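Local coordinates for putative Outer membrane protein (Helicobacter pylori, PDB 6GW5) that probably attaches the bacterium to sialylated Lewis-type glycans of the host stomach lining as the outer membrane adhesin SabA, of which this is the adhesin domain, at residues E10-L15 / S407-A412; S16-Q21 / Y359-N364; D277-F282 / T323-V328; S350-I355 / G395-Q400. All blocks are in the same frame, centred on the assembly; numbering follows the deposited sequence.

Interaction 1: E10-L15 / S407-A412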
loop_
_atom_site.group_PDB
_atom_site.type_symbol
_atom_site.label_atom_id
_atom_site.label_comp_id
_atom_site.label_asym_id
_atom_site.label_seq_id
_atom_site.Cartn_x
_atom_site.Cartn_y
_atom_site.Cartn_z
ATOM N N GLU A 10 6.661 39.218 17.901
ATOM C CA GLU A 10 7.089 37.830 17.959
ATOM C C GLU A 10 6.629 37.175 19.270
ATOM O O GLU A 10 6.455 35.957 19.312
ATOM C CB GLU A 10 8.568 37.579 17.587
ATOM C CG GLU A 10 9.645 38.590 18.006
ATOM C CD GLU A 10 10.095 38.399 19.444
ATOM O OE1 GLU A 10 11.324 38.447 19.713
ATOM O OE2 GLU A 10 9.242 38.152 20.314
ATOM N N LYS A 11 6.453 37.977 20.318
ATOM C CA LYS A 11 5.812 37.490 21.525
ATOM C C LYS A 11 4.355 37.162 21.216
ATOM O O LYS A 11 3.830 36.120 21.653
ATOM C CB LYS A 11 5.973 38.486 22.670
ATOM C CG LYS A 11 7.413 38.497 23.143
ATOM C CD LYS A 11 7.644 39.073 24.523
ATOM C CE LYS A 11 8.984 38.474 25.016
ATOM N NZ LYS A 11 9.396 38.774 26.412
ATOM N N TYR A 12 3.717 38.009 20.415
ATOM C CA TYR A 12 2.334 37.757 20.046
ATOM C C TYR A 12 2.248 36.480 19.241
ATOM O O TYR A 12 1.391 35.653 19.502
ATOM C CB TYR A 12 1.701 38.924 19.263
ATOM C CG TYR A 12 1.254 40.150 20.055
ATOM C CD1 TYR A 12 1.269 40.189 21.452
ATOM C CD2 TYR A 12 0.802 41.290 19.379
ATOM C CE1 TYR A 12 0.859 41.323 22.148
ATOM C CE2 TYR A 12 0.397 42.433 20.067
ATOM C CZ TYR A 12 0.413 42.449 21.456
ATOM O OH TYR A 12 0.016 43.584 22.147
ATOM N N GLU A 13 3.134 36.333 18.267
ATOM C CA GLU A 13 3.064 35.196 17.372
ATOM C C GLU A 13 3.335 33.908 18.147
ATOM O O GLU A 13 2.788 32.868 17.859
ATOM C CB GLU A 13 3.997 35.384 16.176
ATOM C CG GLU A 13 3.532 34.614 14.955
ATOM C CD GLU A 13 4.601 34.341 13.897
ATOM O OE1 GLU A 13 4.215 34.512 12.727
ATOM O OE2 GLU A 13 5.785 33.955 14.180
ATOM N N GLN A 14 4.130 34.018 19.186
ATOM C CA GLN A 14 4.465 32.869 19.989
ATOM C C GLN A 14 3.333 32.447 20.927
ATOM O O GLN A 14 3.113 31.265 21.152
ATOM C CB GLN A 14 5.728 33.130 20.809
ATOM C CG GLN A 14 6.793 32.087 20.594
ATOM C CD GLN A 14 6.700 30.958 21.550
ATOM O OE1 GLN A 14 6.763 31.201 22.730
ATOM N NE2 GLN A 14 6.556 29.739 21.070
ATOM N N LEU A 15 2.652 33.417 21.508
ATOM C CA LEU A 15 1.528 33.118 22.370
ATOM C C LEU A 15 0.417 32.453 21.543
ATOM O O LEU A 15 -0.218 31.483 21.956
ATOM C CB LEU A 15 1.028 34.391 23.044
ATOM C CG LEU A 15 -0.275 34.263 23.842
ATOM C CD1 LEU A 15 -0.141 33.288 24.993
ATOM C CD2 LEU A 15 -0.707 35.621 24.374
ATOM N N SER A 407 -9.207 36.260 19.566
ATOM C CA SER A 407 -9.584 37.013 18.374
ATOM C C SER A 407 -8.810 38.338 18.301
ATOM O O SER A 407 -8.187 38.650 17.281
ATOM C CB SER A 407 -11.093 37.262 18.378
ATOM O OG SER A 407 -11.539 37.777 17.143
ATOM N N ASN A 408 -8.832 39.093 19.402
ATOM C CA ASN A 408 -8.052 40.334 19.506
ATOM C C ASN A 408 -6.593 40.107 19.136
ATOM O O ASN A 408 -6.007 40.866 18.380
ATOM C CB ASN A 408 -8.109 40.940 20.940
ATOM C CG ASN A 408 -9.425 41.661 21.254
ATOM O OD1 ASN A 408 -10.203 41.995 20.370
ATOM N ND2 ASN A 408 -9.663 41.905 22.529
ATOM N N LEU A 409 -5.997 39.086 19.729
ATOM C CA LEU A 409 -4.589 38.788 19.513
ATOM C C LEU A 409 -4.322 38.518 18.051
ATOM O O LEU A 409 -3.346 38.983 17.507
ATOM C CB LEU A 409 -4.199 37.568 20.345
ATOM C CG LEU A 409 -2.750 37.128 20.280
ATOM C CD1 LEU A 409 -1.840 38.085 21.033
ATOM C CD2 LEU A 409 -2.632 35.737 20.850
ATOM N N SER A 410 -5.202 37.761 17.415
ATOM C CA SER A 410 -5.047 37.470 16.005
ATOM C C SER A 410 -5.178 38.697 15.104
ATOM O O SER A 410 -4.382 38.891 14.188
ATOM C CB SER A 410 -6.035 36.409 15.601
ATOM O OG SER A 410 -5.983 36.284 14.206
ATOM N N GLN A 411 -6.182 39.516 15.394
ATOM C CA GLN A 411 -6.392 40.762 14.689
ATOM C C GLN A 411 -5.178 41.677 14.825
ATOM O O GLN A 411 -4.770 42.284 13.849
ATOM C CB GLN A 411 -7.693 41.433 15.120
ATOM C CG GLN A 411 -8.213 42.485 14.140
ATOM C CD GLN A 411 -8.671 41.938 12.756
ATOM O OE1 GLN A 411 -7.823 41.525 11.984
ATOM N NE2 GLN A 411 -9.990 41.973 12.430
ATOM N N ALA A 412 -4.571 41.742 16.007
ATOM C CA ALA A 412 -3.309 42.507 16.191
ATOM C C ALA A 412 -2.104 41.930 15.419
ATOM O O ALA A 412 -1.301 42.675 14.862
ATOM C CB ALA A 412 -2.959 42.645 17.669
#
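Tyr12 and Leu15, one turn apart on helix 3-32, clasp Leu409 of helix 403-415 between them, a compact example of how two helices far apart in sequence can join through a few apolar side chains. Tyr12 comes first. One methyl of Leu409 lies obliquely against its ring, with CD1 of Leu409 3.8 Å from CD1 of Tyr12. CD1 of Leu409 is 4.2 Å from the centroid of the Tyr12 ring, an off-centre CH-pi contact 30° from the normal. Farther along the ring, CE2 of Tyr12 meets CB of Ala412 at 4.1 Å, one turn on from Leu409. The phenol oxygen passes beyond this patch and forms a hydrogen bond with Asn375 OD1. Leu15 then takes the other methyl, its CD2 lying 4.0 Å from CD2 of Leu409. Leu409 reaches both partners because its CG is anti to the backbone N (chi1 -178°), which sends the forked end across to the opposing helix. The segment axes approach to 10.0 Å and run broadly antiparallel, at 135°. Since all the cross-contacts are apolar, with the one polar group of the tyrosine satisfied elsewhere, the first and last helices of the domain are held together here by buried hydrophobic surface.

Interaction 2: S16-Q21 / Y359-N364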
loop_
_atom_site.group_PDB
_atom_site.type_symbol
_atom_site.label_atom_id
_atom_site.label_comp_id
_atom_site.label_asym_id
_atom_site.label_seq_id
_atom_site.Cartn_x
_atom_site.Cartn_y
_atom_site.Cartn_z
ATOM N N SER A 16 0.188 33.018 20.375
ATOM C CA SER A 16 -0.788 32.527 19.439
ATOM C C SER A 16 -0.486 31.109 19.064
ATOM O O SER A 16 -1.389 30.298 18.954
ATOM C CB SER A 16 -0.780 33.388 18.195
ATOM O OG SER A 16 -1.735 32.915 17.280
ATOM N N GLN A 17 0.787 30.815 18.871
ATOM C CA GLN A 17 1.136 29.462 18.564
ATOM C C GLN A 17 0.879 28.575 19.778
ATOM O O GLN A 17 0.310 27.518 19.616
ATOM C CB GLN A 17 2.482 29.302 17.816
ATOM C CG GLN A 17 3.559 28.429 18.457
ATOM C CD GLN A 17 3.214 26.954 18.709
ATOM O OE1 GLN A 17 3.411 26.517 19.828
ATOM N NE2 GLN A 17 2.721 26.202 17.721
ATOM N N TYR A 18 1.222 29.005 20.986
ATOM C CA TYR A 18 0.959 28.141 22.167
ATOM C C TYR A 18 -0.536 27.809 22.267
ATOM O O TYR A 18 -0.917 26.705 22.672
ATOM C CB TYR A 18 1.420 28.778 23.484
ATOM C CG TYR A 18 2.922 28.900 23.735
ATOM C CD1 TYR A 18 3.817 27.863 23.415
ATOM C CD2 TYR A 18 3.440 30.034 24.392
ATOM C CE1 TYR A 18 5.176 27.981 23.677
ATOM C CE2 TYR A 18 4.785 30.146 24.685
ATOM C CZ TYR A 18 5.649 29.127 24.319
ATOM O OH TYR A 18 6.999 29.262 24.583
ATOM N N LEU A 19 -1.369 28.792 21.940
ATOM C CA LEU A 19 -2.809 28.627 22.043
ATOM C C LEU A 19 -3.321 27.668 20.987
ATOM O O LEU A 19 -4.259 26.942 21.218
ATOM C CB LEU A 19 -3.513 29.964 21.918
ATOM C CG LEU A 19 -3.158 30.979 23.007
ATOM C CD1 LEU A 19 -3.852 32.313 22.751
ATOM C CD2 LEU A 19 -3.481 30.497 24.417
ATOM N N ASN A 20 -2.733 27.667 19.816
ATOM C CA ASN A 20 -3.176 26.733 18.801
ATOM C C ASN A 20 -2.815 25.353 19.201
ATOM O O ASN A 20 -3.557 24.422 18.947
ATOM C CB ASN A 20 -2.559 27.060 17.457
ATOM C CG ASN A 20 -3.303 28.169 16.739
ATOM O OD1 ASN A 20 -2.979 29.305 16.866
ATOM N ND2 ASN A 20 -4.330 27.817 16.026
ATOM N N GLN A 21 -1.643 25.253 19.830
ATOM C CA GLN A 21 -1.064 24.005 20.289
ATOM C C GLN A 21 -1.969 23.419 21.380
ATOM O O GLN A 21 -2.309 22.254 21.366
ATOM C CB GLN A 21 0.370 24.294 20.813
ATOM C CG GLN A 21 1.238 23.091 21.081
ATOM C CD GLN A 21 1.824 22.433 19.828
ATOM O OE1 GLN A 21 1.859 23.015 18.719
ATOM N NE2 GLN A 21 2.316 21.231 20.001
ATOM N N TYR A 359 0.788 25.181 28.498
ATOM C CA TYR A 359 -0.087 26.071 29.203
ATOM C C TYR A 359 0.724 27.007 30.043
ATOM O O TYR A 359 0.479 28.212 30.050
ATOM C CB TYR A 359 -1.029 25.271 30.086
ATOM C CG TYR A 359 -1.648 26.051 31.230
ATOM C CD1 TYR A 359 -2.489 27.122 31.005
ATOM C CD2 TYR A 359 -1.396 25.675 32.552
ATOM C CE1 TYR A 359 -3.055 27.821 32.072
ATOM C CE2 TYR A 359 -1.970 26.342 33.622
ATOM C CZ TYR A 359 -2.803 27.417 33.374
ATOM O OH TYR A 359 -3.396 28.075 34.425
ATOM N N ASN A 360 1.636 26.427 30.820
ATOM C CA ASN A 360 2.524 27.196 31.674
ATOM C C ASN A 360 3.318 28.222 30.887
ATOM O O ASN A 360 3.306 29.405 31.222
ATOM C CB ASN A 360 3.375 26.281 32.500
ATOM C CG ASN A 360 2.628 25.792 33.723
ATOM O OD1 ASN A 360 2.256 26.558 34.614
ATOM N ND2 ASN A 360 2.363 24.540 33.755
ATOM N N ASN A 361 3.862 27.801 29.751
ATOM C CA ASN A 361 4.537 28.734 28.855
ATOM C C ASN A 361 3.637 29.841 28.413
ATOM O O ASN A 361 4.045 30.986 28.388
ATOM C CB ASN A 361 5.167 28.045 27.628
ATOM C CG ASN A 361 6.376 27.192 27.998
ATOM O OD1 ASN A 361 7.119 27.474 28.945
ATOM N ND2 ASN A 361 6.562 26.141 27.273
ATOM N N ALA A 362 2.407 29.489 28.074
ATOM C CA ALA A 362 1.466 30.485 27.591
ATOM C C ALA A 362 1.084 31.455 28.693
ATOM O O ALA A 362 0.966 32.642 28.438
ATOM C CB ALA A 362 0.253 29.829 27.007
ATOM N N LYS A 363 0.942 30.947 29.914
ATOM C CA LYS A 363 0.517 31.750 31.069
ATOM C C LYS A 363 1.618 32.768 31.458
ATOM O O LYS A 363 1.344 33.946 31.626
ATOM C CB LYS A 363 0.204 30.783 32.208
ATOM C CG LYS A 363 -0.245 31.295 33.596
ATOM C CD LYS A 363 -0.247 30.126 34.599
ATOM C CE LYS A 363 -1.340 30.076 35.671
ATOM N NZ LYS A 363 -1.107 31.029 36.793
ATOM N N ASN A 364 2.868 32.304 31.500
ATOM C CA ASN A 364 4.032 33.135 31.788
ATOM C C ASN A 364 4.293 34.146 30.706
ATOM O O ASN A 364 4.559 35.306 30.989
ATOM C CB ASN A 364 5.288 32.291 31.967
ATOM C CG ASN A 364 5.219 31.400 33.191
ATOM O OD1 ASN A 364 4.618 31.757 34.213
ATOM N ND2 ASN A 364 5.836 30.217 33.098
#
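Asn361 and Ala362, the residues that receive Tyr18, lie in a helical turn closed by the backbone bond from Lys363 N to Tyr359 O, at 2.8 Å. That bond is part of the regular helix, while the contact itself depends on an aromatic ring laid against a helix surface. CG of Tyr18 is anti to the carbonyl carbon (chi1 -71°), which directs the ring outward over the opposing turn. CB of Asn361 sits over one face of the ring, displaced toward the phenol end, 3.5 Å from CZ of Tyr18; measured to the centroid of the Tyr18 ring, this CH-pi contact is 3.8 Å. The asparagine amide lies over the phenol oxygen, its plane tilted 30° from the ring. At the root of the same side chain, CB of Tyr18 rests on CB of Ala362 at 3.9 Å, and CD2 of Tyr18 lies 3.8 Å from Ala362 CA. The small side chain of Ala362 is compatible with the close approach of the helices, with CA atoms of Tyr18 and Ala362 5.9 Å apart. Around the pair, Thr358 and Leu365 of helix 348-370 also touch Tyr18, strand 383-384 covers Ala362 through Ile383, and Leu19 reaches both that strand and helix 403-415.

Interaction 3: D277-F282 / T323-V328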
loop_
_atom_site.group_PDB
_atom_site.type_symbol
_atom_site.label_atom_id
_atom_site.label_comp_id
_atom_site.label_asym_id
_atom_site.label_seq_id
_atom_site.Cartn_x
_atom_site.Cartn_y
_atom_site.Cartn_z
ATOM N N ASP A 277 1.522 -0.345 -3.558
ATOM C CA ASP A 277 2.746 -0.520 -4.283
ATOM C C ASP A 277 2.493 -1.401 -5.543
ATOM O O ASP A 277 3.021 -1.123 -6.611
ATOM C CB ASP A 277 3.859 -1.128 -3.389
ATOM C CG ASP A 277 4.385 -0.151 -2.299
ATOM O OD1 ASP A 277 4.418 1.083 -2.529
ATOM O OD2 ASP A 277 4.760 -0.643 -1.208
ATOM N N ILE A 278 1.661 -2.432 -5.406
ATOM C CA ILE A 278 1.349 -3.296 -6.529
ATOM C C ILE A 278 0.581 -2.526 -7.580
ATOM O O ILE A 278 0.915 -2.602 -8.780
ATOM C CB ILE A 278 0.514 -4.546 -6.137
ATOM C CG1 ILE A 278 1.228 -5.389 -5.080
ATOM C CG2 ILE A 278 0.249 -5.426 -7.358
ATOM C CD1 ILE A 278 2.673 -5.785 -5.376
ATOM N N PHE A 279 -0.484 -1.864 -7.155
ATOM C CA PHE A 279 -1.248 -1.005 -8.051
ATOM C C PHE A 279 -0.307 -0.072 -8.808
ATOM O O PHE A 279 -0.421 0.088 -9.995
ATOM C CB PHE A 279 -2.254 -0.168 -7.261
ATOM C CG PHE A 279 -3.099 0.694 -8.130
ATOM C CD1 PHE A 279 -4.191 0.156 -8.784
ATOM C CD2 PHE A 279 -2.773 2.049 -8.356
ATOM C CE1 PHE A 279 -4.957 0.931 -9.643
ATOM C CE2 PHE A 279 -3.528 2.836 -9.205
ATOM C CZ PHE A 279 -4.632 2.284 -9.836
ATOM N N ASN A 280 0.651 0.522 -8.124
ATOM C CA ASN A 280 1.562 1.409 -8.817
ATOM C C ASN A 280 2.446 0.712 -9.861
ATOM O O ASN A 280 2.771 1.275 -10.883
ATOM C CB ASN A 280 2.439 2.143 -7.818
ATOM C CG ASN A 280 1.666 3.129 -6.960
ATOM O OD1 ASN A 280 0.590 3.567 -7.311
ATOM N ND2 ASN A 280 2.253 3.506 -5.843
ATOM N N LEU A 281 2.832 -0.509 -9.606
ATOM C CA LEU A 281 3.623 -1.231 -10.577
ATOM C C LEU A 281 2.787 -1.631 -11.775
ATOM O O LEU A 281 3.301 -1.644 -12.857
ATOM C CB LEU A 281 4.277 -2.425 -9.910
ATOM C CG LEU A 281 5.429 -1.996 -9.008
ATOM C CD1 LEU A 281 5.843 -3.171 -8.139
ATOM C CD2 LEU A 281 6.614 -1.505 -9.833
ATOM N N PHE A 282 1.473 -1.852 -11.605
ATOM C CA PHE A 282 0.600 -2.036 -12.776
ATOM C C PHE A 282 0.409 -0.764 -13.544
ATOM O O PHE A 282 0.431 -0.752 -14.778
ATOM C CB PHE A 282 -0.743 -2.540 -12.373
ATOM C CG PHE A 282 -0.785 -4.036 -12.169
ATOM C CD1 PHE A 282 -0.706 -4.886 -13.239
ATOM C CD2 PHE A 282 -0.956 -4.583 -10.925
ATOM C CE1 PHE A 282 -0.807 -6.261 -13.061
ATOM C CE2 PHE A 282 -1.030 -5.948 -10.735
ATOM C CZ PHE A 282 -0.931 -6.800 -11.796
ATOM N N THR A 323 -10.184 -3.949 -8.463
ATOM C CA THR A 323 -10.493 -4.438 -7.132
ATOM C C THR A 323 -9.410 -4.004 -6.158
ATOM O O THR A 323 -9.740 -3.666 -5.029
ATOM C CB THR A 323 -10.666 -5.957 -7.156
ATOM O OG1 THR A 323 -11.786 -6.248 -7.976
ATOM C CG2 THR A 323 -10.931 -6.502 -5.827
ATOM N N ILE A 324 -8.137 -3.978 -6.600
ATOM C CA ILE A 324 -7.087 -3.492 -5.742
ATOM C C ILE A 324 -7.259 -2.026 -5.422
ATOM O O ILE A 324 -7.231 -1.638 -4.261
ATOM C CB ILE A 324 -5.671 -3.659 -6.305
ATOM C CG1 ILE A 324 -5.297 -5.141 -6.442
ATOM C CG2 ILE A 324 -4.602 -2.973 -5.399
ATOM C CD1 ILE A 324 -4.203 -5.332 -7.510
ATOM N N GLN A 325 -7.431 -1.222 -6.443
ATOM C CA GLN A 325 -7.698 0.211 -6.244
ATOM C C GLN A 325 -8.869 0.455 -5.286
ATOM O O GLN A 325 -8.763 1.258 -4.376
ATOM C CB GLN A 325 -7.986 0.936 -7.561
ATOM C CG GLN A 325 -8.057 2.436 -7.394
ATOM C CD GLN A 325 -8.070 3.246 -8.695
ATOM O OE1 GLN A 325 -7.471 4.294 -8.742
ATOM N NE2 GLN A 325 -8.728 2.752 -9.751
ATOM N N ASN A 326 -9.971 -0.250 -5.474
ATOM C CA ASN A 326 -11.094 -0.027 -4.595
ATOM C C ASN A 326 -10.793 -0.447 -3.156
ATOM O O ASN A 326 -11.231 0.248 -2.222
ATOM C CB ASN A 326 -12.350 -0.726 -5.114
ATOM C CG ASN A 326 -12.828 -0.159 -6.446
ATOM O OD1 ASN A 326 -12.551 1.002 -6.815
ATOM N ND2 ASN A 326 -13.503 -0.996 -7.204
ATOM N N ASN A 327 -10.120 -1.599 -2.989
ATOM C CA ASN A 327 -9.761 -2.064 -1.665
ATOM C C ASN A 327 -8.944 -1.033 -0.974
ATOM O O ASN A 327 -9.118 -0.803 0.216
ATOM C CB ASN A 327 -8.933 -3.354 -1.660
ATOM C CG ASN A 327 -9.716 -4.611 -2.039
ATOM O OD1 ASN A 327 -9.104 -5.627 -2.333
ATOM N ND2 ASN A 327 -11.011 -4.535 -2.144
ATOM N N VAL A 328 -8.042 -0.403 -1.704
ATOM C CA VAL A 328 -7.135 0.547 -1.079
ATOM C C VAL A 328 -7.858 1.749 -0.513
ATOM O O VAL A 328 -7.567 2.176 0.580
ATOM C CB VAL A 328 -6.009 0.989 -2.032
ATOM C CG1 VAL A 328 -5.283 2.220 -1.510
ATOM C CG2 VAL A 328 -5.013 -0.157 -2.198
#
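Phe279 of helix 255-283 meets Ile324 and Gln325 of helix 317-346, and side-chain torsions help to set which part does the touching. In Phe279, CG stands anti to the backbone N (chi1 -178°), which carries the ring off to one flank and leaves CB as the part that faces Ile324. CG2 of Ile324 is likewise anti to its backbone N, which places that methyl 4.1 Å from CB of Phe279. The ring of Phe279 meets the Gln325 chain at a slant, and that chain, extended from CB to the amide, follows the CD1-CE1-CZ side of the ring. CB of Gln325 is 3.7 Å from CE1 of Phe279, and farther out the amide carbon CD of Gln325 is 3.7 Å from CZ of Phe279. The amide plane is turned 33° from that of the ring, so the two flat groups are inclined to each other, and OE1 of Gln325 reaches CZ of Phe279 at 3.6 Å in an oblique approach. Gln325 thus serves the contact through both its methylene chain and its amide, while remaining exposed to solvent. On the buried flank the two isoleucines touch more loosely, CG2 of Ile278 being 4.5 Å from CD1 of Ile324. The delta end of Ile278 turns aside, and this side chain also packs on Ile226 and Leu227 of helix 215-240. Helix 60-79 adds Val68 against Ile278 and Ala67 against Ile324. With segment axes 9.9 Å apart and directions 142° apart, this is a broadly antiparallel helix pair within the mainly helical, elongated body of the adhesin domain.

Interaction 4: S350-I355 / G395-Q400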
loop_
_atom_site.group_PDB
_atom_site.type_symbol
_atom_site.label_atom_id
_atom_site.label_comp_id
_atom_site.label_asym_id
_atom_site.label_seq_id
_atom_site.Cartn_x
_atom_site.Cartn_y
_atom_site.Cartn_z
ATOM N N SER A 350 2.625 11.601 26.894
ATOM C CA SER A 350 3.450 12.616 26.388
ATOM C C SER A 350 2.607 13.854 26.039
ATOM O O SER A 350 3.021 14.958 26.287
ATOM C CB SER A 350 4.200 12.058 25.180
ATOM O OG SER A 350 4.720 13.158 24.459
ATOM N N ASN A 351 1.438 13.686 25.452
ATOM C CA ASN A 351 0.569 14.853 25.209
ATOM C C ASN A 351 0.100 15.599 26.482
ATOM O O ASN A 351 -0.066 16.830 26.474
ATOM C CB ASN A 351 -0.644 14.424 24.396
ATOM C CG ASN A 351 -0.320 14.156 22.936
ATOM O OD1 ASN A 351 0.764 14.417 22.485
ATOM N ND2 ASN A 351 -1.271 13.668 22.210
ATOM N N GLN A 352 -0.086 14.846 27.574
ATOM C CA GLN A 352 -0.394 15.417 28.855
ATOM C C GLN A 352 0.724 16.286 29.382
ATOM O O GLN A 352 0.489 17.408 29.850
ATOM C CB GLN A 352 -0.710 14.331 29.843
ATOM C CG GLN A 352 -2.062 13.702 29.591
ATOM C CD GLN A 352 -2.260 12.405 30.391
ATOM O OE1 GLN A 352 -1.306 11.840 30.890
ATOM N NE2 GLN A 352 -3.495 11.917 30.466
ATOM N N THR A 353 1.944 15.800 29.307
ATOM C CA THR A 353 3.070 16.606 29.725
ATOM C C THR A 353 3.200 17.874 28.888
ATOM O O THR A 353 3.494 18.947 29.407
ATOM C CB THR A 353 4.369 15.778 29.640
ATOM O OG1 THR A 353 4.289 14.736 30.620
ATOM C CG2 THR A 353 5.643 16.643 29.854
ATOM N N GLU A 354 3.037 17.710 27.588
ATOM C CA GLU A 354 3.270 18.778 26.628
ATOM C C GLU A 354 2.202 19.847 26.765
ATOM O O GLU A 354 2.493 21.020 26.584
ATOM C CB GLU A 354 3.252 18.213 25.207
ATOM C CG GLU A 354 3.584 19.231 24.126
ATOM C CD GLU A 354 3.715 18.565 22.762
ATOM O OE1 GLU A 354 4.625 17.708 22.596
ATOM O OE2 GLU A 354 2.906 18.904 21.863
ATOM N N ILE A 355 0.952 19.456 27.010
ATOM C CA ILE A 355 -0.091 20.464 27.146
ATOM C C ILE A 355 0.133 21.281 28.399
ATOM O O ILE A 355 -0.102 22.487 28.387
ATOM C CB ILE A 355 -1.530 19.860 27.093
ATOM C CG1 ILE A 355 -2.505 20.966 26.783
ATOM C CG2 ILE A 355 -1.881 19.072 28.364
ATOM C CD1 ILE A 355 -3.888 20.439 26.552
ATOM N N GLY A 395 -12.122 18.376 34.020
ATOM C CA GLY A 395 -10.899 17.761 33.572
ATOM C C GLY A 395 -9.647 18.592 33.845
ATOM O O GLY A 395 -9.592 19.832 33.651
ATOM N N GLN A 396 -8.620 17.862 34.209
ATOM C CA GLN A 396 -7.275 18.366 34.397
ATOM C C GLN A 396 -6.620 19.089 33.202
ATOM O O GLN A 396 -5.682 19.891 33.366
ATOM C CB GLN A 396 -6.436 17.153 34.637
ATOM C CG GLN A 396 -5.575 17.245 35.828
ATOM C CD GLN A 396 -4.763 15.982 35.986
ATOM O OE1 GLN A 396 -5.246 14.852 35.765
ATOM N NE2 GLN A 396 -3.513 16.169 36.315
ATOM N N TYR A 397 -7.034 18.715 32.001
ATOM C CA TYR A 397 -6.361 19.175 30.794
ATOM C C TYR A 397 -7.265 20.048 29.912
ATOM O O TYR A 397 -6.845 20.517 28.872
ATOM C CB TYR A 397 -5.814 17.955 30.052
ATOM C CG TYR A 397 -4.872 17.096 30.892
ATOM C CD1 TYR A 397 -3.635 17.611 31.352
ATOM C CD2 TYR A 397 -5.205 15.775 31.229
ATOM C CE1 TYR A 397 -2.760 16.824 32.101
ATOM C CE2 TYR A 397 -4.350 14.987 31.975
ATOM C CZ TYR A 397 -3.142 15.506 32.410
ATOM O OH TYR A 397 -2.336 14.698 33.149
ATOM N N ASN A 398 -8.469 20.355 30.395
ATOM C CA ASN A 398 -9.447 21.042 29.616
ATOM C C ASN A 398 -9.308 22.552 29.731
ATOM O O ASN A 398 -10.156 23.246 30.213
ATOM C CB ASN A 398 -10.786 20.550 30.061
ATOM C CG ASN A 398 -11.895 20.944 29.131
ATOM O OD1 ASN A 398 -11.670 21.297 27.974
ATOM N ND2 ASN A 398 -13.116 20.866 29.628
ATOM N N TYR A 399 -8.203 23.070 29.242
ATOM C CA TYR A 399 -7.905 24.503 29.377
ATOM C C TYR A 399 -8.907 25.321 28.605
ATOM O O TYR A 399 -9.346 24.873 27.566
ATOM C CB TYR A 399 -6.506 24.809 28.848
ATOM C CG TYR A 399 -5.462 24.141 29.676
ATOM C CD1 TYR A 399 -5.093 24.677 30.895
ATOM C CD2 TYR A 399 -4.853 22.963 29.263
ATOM C CE1 TYR A 399 -4.149 24.050 31.693
ATOM C CE2 TYR A 399 -3.897 22.335 30.035
ATOM C CZ TYR A 399 -3.563 22.867 31.251
ATOM O OH TYR A 399 -2.618 22.251 32.025
ATOM N N GLN A 400 -9.281 26.493 29.111
ATOM C CA GLN A 400 -10.177 27.400 28.368
ATOM C C GLN A 400 -9.402 28.535 27.868
ATOM O O GLN A 400 -8.690 29.187 28.600
ATOM C CB GLN A 400 -11.368 27.912 29.189
ATOM C CG GLN A 400 -12.306 26.793 29.677
ATOM C CD GLN A 400 -12.792 25.761 28.602
ATOM O OE1 GLN A 400 -12.365 24.602 28.582
ATOM N NE2 GLN A 400 -13.734 26.170 27.764
#
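Tyr397 and Gln352 both have CG anti to the carbonyl carbon (chi1 -57° and -73°), and these matching torsions lay the glutamine chain over the tyrosine ring. In this way a loop without regular structure is held on helix 348-370. CG of Gln352 lies 3.4 Å above the ring plane of Tyr397, offset toward the rim, and its CH-pi distance to the ring centroid is 3.8 Å. The amide beyond it stays nearly parallel to the ring, the planes 21° apart, and NE2 of Gln352 is 3.5 Å from CE2 of Tyr397. On the opposite face CB of Gln396 sits over the ring centre, so the tyrosine is sandwiched. One turn on, Ile355 divides its branches between two rings: CG2 of Ile355 is 3.8 Å from CD1 of Tyr397, whereas CG1 of Ile355 lies 3.8 Å from CE2 of Tyr399. Its terminal CD1 lies in plane at the edge of the Tyr399 ring. That ring also stacks with Tyr359, farther along helix 348-370. Between the two tyrosines the chain bends at Asn398, the centre of an inverse gamma turn, with a weak bond from Tyr399 N to Tyr397 O at 2.9 Å. The turn leads directly into a two-stranded antiparallel ribbon, in which Gln400 pairs with Thr384 beside helix 348-370.

Overall arrangement
Interactions 1, 2 and 4 follow one another along a narrow helical arm, with centres 11 Å (1 to 2) and 12 Å (2 to 4) apart. Interactions 1 and 2 share helix 3-32 and touch; 2 and 4 share helix 348-370 and are joined by a probable hydrogen bond between Gln21 and Glu354. Interaction 3 stands apart in the helical body, its centre 41 to 46 Å from the others. Along the chain, interaction 1 encloses all the rest, interactions 2 and 4 interlock, and interaction 3 closes before 4 opens. Both ends of the domain therefore meet in the arm, consistent with that end leading toward the membrane-embedded barrel, while the body projects away.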